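Local structure of protein (soluble lytic transglycosylase SLT70) (Escherichia coli, 1QSA) at residues Ile466-Ser469 against Tyr470-Ile474; Ala593-Ala596 against Tyr597-Phe601. The protein cleaves the glycosidic bonds between N-acetylmuramic acid and N-acetylglucosamine in peptidoglycan, working from chain ends and leaving a 1,6-anhydro bond on the muramic acid. One frame throughout, in Å; residues are numbered along the deposited sequence.

Contact 1: Ile466-Ser469 against Tyr470-Ile474; sequences IPQS and YAMAI. With SO4 (sulfate ion), chain L.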
loop_
_atom_site.group_PDB
_atom_site.type_symbol
_atom_site.label_atom_id
_atom_site.label_comp_id
_atom_site.label_asym_id
_atom_site.label_seq_id
_atom_site.Cartn_x
_atom_site.Cartn_y
_atom_site.Cartn_z
ATOM N N ILE A 466 -18.687 -13.575 16.345
ATOM C CA ILE A 466 -18.449 -12.735 15.168
ATOM C C ILE A 466 -19.348 -13.209 14.025
ATOM O O ILE A 466 -19.479 -14.417 13.788
ATOM C CB ILE A 466 -16.953 -12.792 14.671
ATOM C CG1 ILE A 466 -16.459 -14.244 14.540
ATOM C CG2 ILE A 466 -16.055 -11.945 15.587
ATOM C CD1 ILE A 466 -15.151 -14.363 13.736
ATOM N N PRO A 467 -20.066 -12.280 13.372
ATOM C CA PRO A 467 -20.940 -12.671 12.256
ATOM C C PRO A 467 -20.123 -13.190 11.063
ATOM O O PRO A 467 -18.990 -12.754 10.834
ATOM C CB PRO A 467 -21.625 -11.354 11.884
ATOM C CG PRO A 467 -21.641 -10.588 13.159
ATOM C CD PRO A 467 -20.256 -10.866 13.729
ATOM N N GLN A 468 -20.689 -14.121 10.304
ATOM C CA GLN A 468 -19.999 -14.635 9.110
ATOM C C GLN A 468 -19.660 -13.477 8.156
ATOM O O GLN A 468 -18.545 -13.395 7.648
ATOM C CB GLN A 468 -20.866 -15.652 8.374
ATOM C CG GLN A 468 -20.121 -16.319 7.211
ATOM C CD GLN A 468 -21.031 -17.165 6.346
ATOM O OE1 GLN A 468 -21.997 -17.745 6.837
ATOM N NE2 GLN A 468 -20.729 -17.238 5.055
ATOM N N SER A 469 -20.617 -12.578 7.939
ATOM C CA SER A 469 -20.433 -11.425 7.058
ATOM C C SER A 469 -19.247 -10.565 7.497
ATOM O O SER A 469 -18.484 -10.067 6.666
ATOM C CB SER A 469 -21.716 -10.577 7.029
ATOM O OG SER A 469 -21.983 -9.999 8.306
ATOM N N TYR A 470 -19.088 -10.428 8.808
ATOM C CA TYR A 470 -18.017 -9.630 9.375
ATOM C C TYR A 470 -16.645 -10.256 9.108
ATOM O O TYR A 470 -15.709 -9.546 8.722
ATOM C CB TYR A 470 -18.261 -9.411 10.869
ATOM C CG TYR A 470 -17.169 -8.625 11.535
ATOM C CD1 TYR A 470 -16.770 -7.379 11.027
ATOM C CD2 TYR A 470 -16.488 -9.143 12.641
ATOM C CE1 TYR A 470 -15.707 -6.669 11.605
ATOM C CE2 TYR A 470 -15.434 -8.445 13.225
ATOM C CZ TYR A 470 -15.049 -7.214 12.702
ATOM O OH TYR A 470 -13.980 -6.546 13.268
ATOM N N ALA A 471 -16.518 -11.567 9.335
ATOM C CA ALA A 471 -15.250 -12.270 9.061
ATOM C C ALA A 471 -14.897 -12.127 7.577
ATOM O O ALA A 471 -13.739 -11.898 7.212
ATOM C CB ALA A 471 -15.358 -13.735 9.433
ATOM N N MET A 472 -15.909 -12.222 6.721
ATOM C CA MET A 472 -15.715 -12.063 5.287
ATOM C C MET A 472 -15.270 -10.649 4.912
ATOM O O MET A 472 -14.397 -10.491 4.060
ATOM C CB MET A 472 -16.975 -12.486 4.529
ATOM C CG MET A 472 -17.188 -13.989 4.634
ATOM S SD MET A 472 -18.720 -14.589 3.919
ATOM C CE MET A 472 -18.283 -14.681 2.165
ATOM N N ALA A 473 -15.832 -9.636 5.572
ATOM C CA ALA A 473 -15.457 -8.240 5.326
ATOM C C ALA A 473 -13.980 -8.039 5.669
ATOM O O ALA A 473 -13.261 -7.347 4.950
ATOM C CB ALA A 473 -16.313 -7.293 6.174
ATOM N N ILE A 474 -13.556 -8.595 6.802
ATOM C CA ILE A 474 -12.158 -8.478 7.240
ATOM C C ILE A 474 -11.230 -9.119 6.202
ATOM O O ILE A 474 -10.232 -8.518 5.780
ATOM C CB ILE A 474 -11.971 -9.117 8.654
ATOM C CG1 ILE A 474 -12.640 -8.232 9.728
ATOM C CG2 ILE A 474 -10.471 -9.350 8.972
ATOM C CD1 ILE A 474 -11.808 -7.003 10.159
HETATM S S SO4 L . -24.192 -15.160 11.625
HETATM O O1 SO4 L . -22.833 -15.561 11.223
HETATM O O2 SO4 L . -24.642 -14.020 10.808
HETATM O O3 SO4 L . -25.120 -16.288 11.429
HETATM O O4 SO4 L . -24.198 -14.763 13.045
#

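Contact 2: Ala593-Ala596 against Tyr597-Phe601; sequences AYDA and YYRYF. With SO4 (sulfate ion), chain B.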
loop_
_atom_site.group_PDB
_atom_site.type_symbol
_atom_site.label_atom_id
_atom_site.label_comp_id
_atom_site.label_asym_id
_atom_site.label_seq_id
_atom_site.Cartn_x
_atom_site.Cartn_y
_atom_site.Cartn_z
ATOM N N ALA A 593 -18.185 -0.727 5.826
ATOM C CA ALA A 593 -18.899 -0.633 4.554
ATOM C C ALA A 593 -18.995 -2.025 3.903
ATOM O O ALA A 593 -20.074 -2.429 3.434
ATOM C CB ALA A 593 -18.195 0.344 3.615
ATOM N N TYR A 594 -17.911 -2.798 3.973
ATOM C CA TYR A 594 -17.874 -4.137 3.363
ATOM C C TYR A 594 -18.801 -5.129 4.059
ATOM O O TYR A 594 -19.418 -5.979 3.410
ATOM C CB TYR A 594 -16.456 -4.693 3.353
ATOM C CG TYR A 594 -15.441 -3.928 2.522
ATOM C CD1 TYR A 594 -15.797 -2.820 1.737
ATOM C CD2 TYR A 594 -14.098 -4.312 2.545
ATOM C CE1 TYR A 594 -14.825 -2.112 0.994
ATOM C CE2 TYR A 594 -13.131 -3.620 1.817
ATOM C CZ TYR A 594 -13.503 -2.524 1.051
ATOM O OH TYR A 594 -12.540 -1.817 0.393
ATOM N N ASP A 595 -18.899 -5.017 5.381
ATOM C CA ASP A 595 -19.778 -5.900 6.151
ATOM C C ASP A 595 -21.226 -5.642 5.682
ATOM O O ASP A 595 -21.983 -6.587 5.455
ATOM C CB ASP A 595 -19.605 -5.656 7.663
ATOM C CG ASP A 595 -20.175 -6.787 8.504
ATOM O OD1 ASP A 595 -20.753 -7.715 7.914
ATOM O OD2 ASP A 595 -20.039 -6.769 9.745
ATOM N N ALA A 596 -21.582 -4.376 5.472
ATOM C CA ALA A 596 -22.928 -4.048 4.977
ATOM C C ALA A 596 -23.153 -4.671 3.587
ATOM O O ALA A 596 -24.210 -5.266 3.341
ATOM C CB ALA A 596 -23.136 -2.541 4.934
ATOM N N TYR A 597 -22.155 -4.586 2.704
ATOM C CA TYR A 597 -22.284 -5.185 1.373
ATOM C C TYR A 597 -22.471 -6.696 1.505
ATOM O O TYR A 597 -23.324 -7.273 0.844
ATOM C CB TYR A 597 -21.044 -4.921 0.521
ATOM C CG TYR A 597 -20.774 -3.476 0.209
ATOM C CD1 TYR A 597 -21.814 -2.560 0.077
ATOM C CD2 TYR A 597 -19.458 -3.016 0.051
ATOM C CE1 TYR A 597 -21.555 -1.217 -0.204
ATOM C CE2 TYR A 597 -19.191 -1.685 -0.219
ATOM C CZ TYR A 597 -20.247 -0.789 -0.344
ATOM O OH TYR A 597 -19.989 0.534 -0.579
ATOM N N TYR A 598 -21.680 -7.334 2.372
ATOM C CA TYR A 598 -21.800 -8.774 2.571
ATOM C C TYR A 598 -23.151 -9.171 3.124
ATOM O O TYR A 598 -23.748 -10.153 2.672
ATOM C CB TYR A 598 -20.631 -9.322 3.406
ATOM C CG TYR A 598 -19.457 -9.670 2.509
ATOM C CD1 TYR A 598 -19.551 -10.732 1.613
ATOM C CD2 TYR A 598 -18.318 -8.869 2.454
ATOM C CE1 TYR A 598 -18.544 -10.986 0.667
ATOM C CE2 TYR A 598 -17.298 -9.115 1.502
ATOM C CZ TYR A 598 -17.427 -10.164 0.614
ATOM O OH TYR A 598 -16.484 -10.350 -0.381
ATOM N N ARG A 599 -23.666 -8.385 4.065
ATOM C CA ARG A 599 -24.983 -8.665 4.623
ATOM C C ARG A 599 -26.010 -8.585 3.495
ATOM O O ARG A 599 -26.859 -9.464 3.378
ATOM C CB ARG A 599 -25.323 -7.685 5.756
ATOM C CG ARG A 599 -24.618 -8.064 7.065
ATOM C CD ARG A 599 -24.841 -7.040 8.166
ATOM N NE ARG A 599 -26.268 -6.810 8.406
ATOM C CZ ARG A 599 -27.064 -7.616 9.110
ATOM N NH1 ARG A 599 -26.588 -8.721 9.685
ATOM N NH2 ARG A 599 -28.348 -7.307 9.253
ATOM N N TYR A 600 -25.875 -7.590 2.621
ATOM C CA TYR A 600 -26.803 -7.443 1.509
ATOM C C TYR A 600 -26.800 -8.682 0.614
ATOM O O TYR A 600 -27.865 -9.235 0.310
ATOM C CB TYR A 600 -26.488 -6.194 0.673
ATOM C CG TYR A 600 -27.383 -6.083 -0.540
ATOM C CD1 TYR A 600 -28.663 -5.544 -0.433
ATOM C CD2 TYR A 600 -26.972 -6.580 -1.781
ATOM C CE1 TYR A 600 -29.514 -5.506 -1.535
ATOM C CE2 TYR A 600 -27.819 -6.550 -2.884
ATOM C CZ TYR A 600 -29.082 -6.012 -2.751
ATOM O OH TYR A 600 -29.918 -5.971 -3.842
ATOM N N PHE A 601 -25.611 -9.125 0.202
ATOM C CA PHE A 601 -25.506 -10.288 -0.667
ATOM C C PHE A 601 -25.894 -11.601 0.005
ATOM O O PHE A 601 -26.152 -12.595 -0.670
ATOM C CB PHE A 601 -24.125 -10.336 -1.333
ATOM C CG PHE A 601 -23.930 -9.260 -2.360
ATOM C CD1 PHE A 601 -24.759 -9.196 -3.486
ATOM C CD2 PHE A 601 -22.955 -8.283 -2.193
ATOM C CE1 PHE A 601 -24.623 -8.168 -4.426
ATOM C CE2 PHE A 601 -22.809 -7.251 -3.127
ATOM C CZ PHE A 601 -23.647 -7.190 -4.247
HETATM S S SO4 B . -16.622 1.502 -1.265
HETATM O O1 SO4 B . -17.070 1.333 0.132
HETATM O O2 SO4 B . -17.625 0.915 -2.175
HETATM O O3 SO4 B . -16.493 2.945 -1.533
HETATM O O4 SO4 B . -15.313 0.860 -1.477
#

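Contact 1: Ile466-Ser469 against Tyr470-Ile474
P467 and Y470 meet at the first turn of helix 468-479, where ring carbon CD of P467 packs 3.8 Å from CB of Y470. P467 is the N-cap residue, and its carbonyl oxygen takes the N-H of A471 at 3.1 Å with an N-H...O angle of 165°, which opens the i to i+4 series; the N-H of Y470 reaches the same oxygen only weakly. Just upstream, I466 brings its CG2 methyl to CD2 of Y470 at 4.1 Å, at the ring edge and near its plane, the two side chains crossing at about a right angle. Y470 is placed for this by a first torsion of 178°, which sets CG opposite the backbone N. From further along the helix, CG1 of I474 lies over one ring face, 3.8 Å above the plane and offset toward the rim.

On another side of the turn, the extended side chain of Q468 runs alongside that of M472. NE2 of Q468 makes a weak hydrogen bond to SD of M472 at 3.5 Å, and the same amide nitrogen has a second weak bond to N454. The backbone N of Q468 donates to sulfate oxygen O1 at 2.7 Å, so an anion, probably from the crystallisation liquor, sits at the helix N-terminus, where the helix dipole would favour it.

In the second shell, OH of Y470 is hydrogen-bonded to S548 and S549, while L534 of helix 523-540 and V591 of helix 582-601 pack against its side chain. This is a helix N-terminus with proline at the N-cap position, in the lysozyme-like Slt-type domain, on the helix that carries E478, the predicted active-site residue.

Contact 2: Ala593-Ala596 against Tyr597-Phe601
Four i to i+4 hydrogen bonds join A593-A596 to Y597-F601 as regular helix, from Y597 N to A593 O at 3.1 Å through to Y600 N to A596 O at 2.9 Å, with N-H...O angles of 156° to 163°. The same A593 oxygen also lies over one face of the Y597 ring, 3.4 Å above its plane and offset toward the rim. A first torsion of -63° turns Y597 CG opposite its own carbonyl carbon, and this folds the ring back along the preceding turn. There CD2 of Y597 meets CD1 of Y594 at 4.0 Å, the two side chains crossing at a slant.

At the far end of the ring, OH of Y597 lies 2.9 Å from sulfate O2 and 3.1 Å from O1; its one proton could serve either oxygen. Another oxygen of this anion, which probably comes from the crystallisation liquor, is O4, in the plane of the Y594 ring at its edge. F449 meets both tyrosine rings. An alanine in place of Y597 removes the ring and hydroxyl, and would probably weaken the hold on the sulfate and open a gap beside Y594 and F449.

Along the other flank, OD1 of D595 touches CG of R599 at 4.0 Å, but OD1 and NE of R599 are 5.6 Å apart, so this is a contact with the aliphatic chain rather than an ion pair. The carboxylate is instead salt-bridged to R545 and hydrogen-bonded to S469, while the guanidinium of R599 is hydrogen-bonded to the carbonyl of K605. These are the closing turns of helix 582-601, a tyrosine-rich segment packed between helix 468-479 of the lysozyme-like Slt-type domain and helix 351-359.

Contacts 1 and 2 have centres 9 Å apart and touch directly: OG of S469 and OD1 of D595 are 2.6 Å apart, a probable hydrogen bond, and CB of A473 packs 3.5 Å from N of D595. Each is local: contact 1 runs from the lead-in loop into the first turns of helix 468-479, contact 2 lies wholly in the last turns of helix 582-601. Both are mainly buried, though contact 2 includes the exposed Y600. At its helix N-terminus, contact 1 offers a backbone N-H to sulfate and combines one tyrosine ring packed by aliphatic groups with a weak amide-sulfur bond. In contact 2 the N-H groups of 597-601 bond within the helix, a tyrosine hydroxyl meets sulfate, and several aromatic rings accompany a carboxylate against an arginine's aliphatic chain.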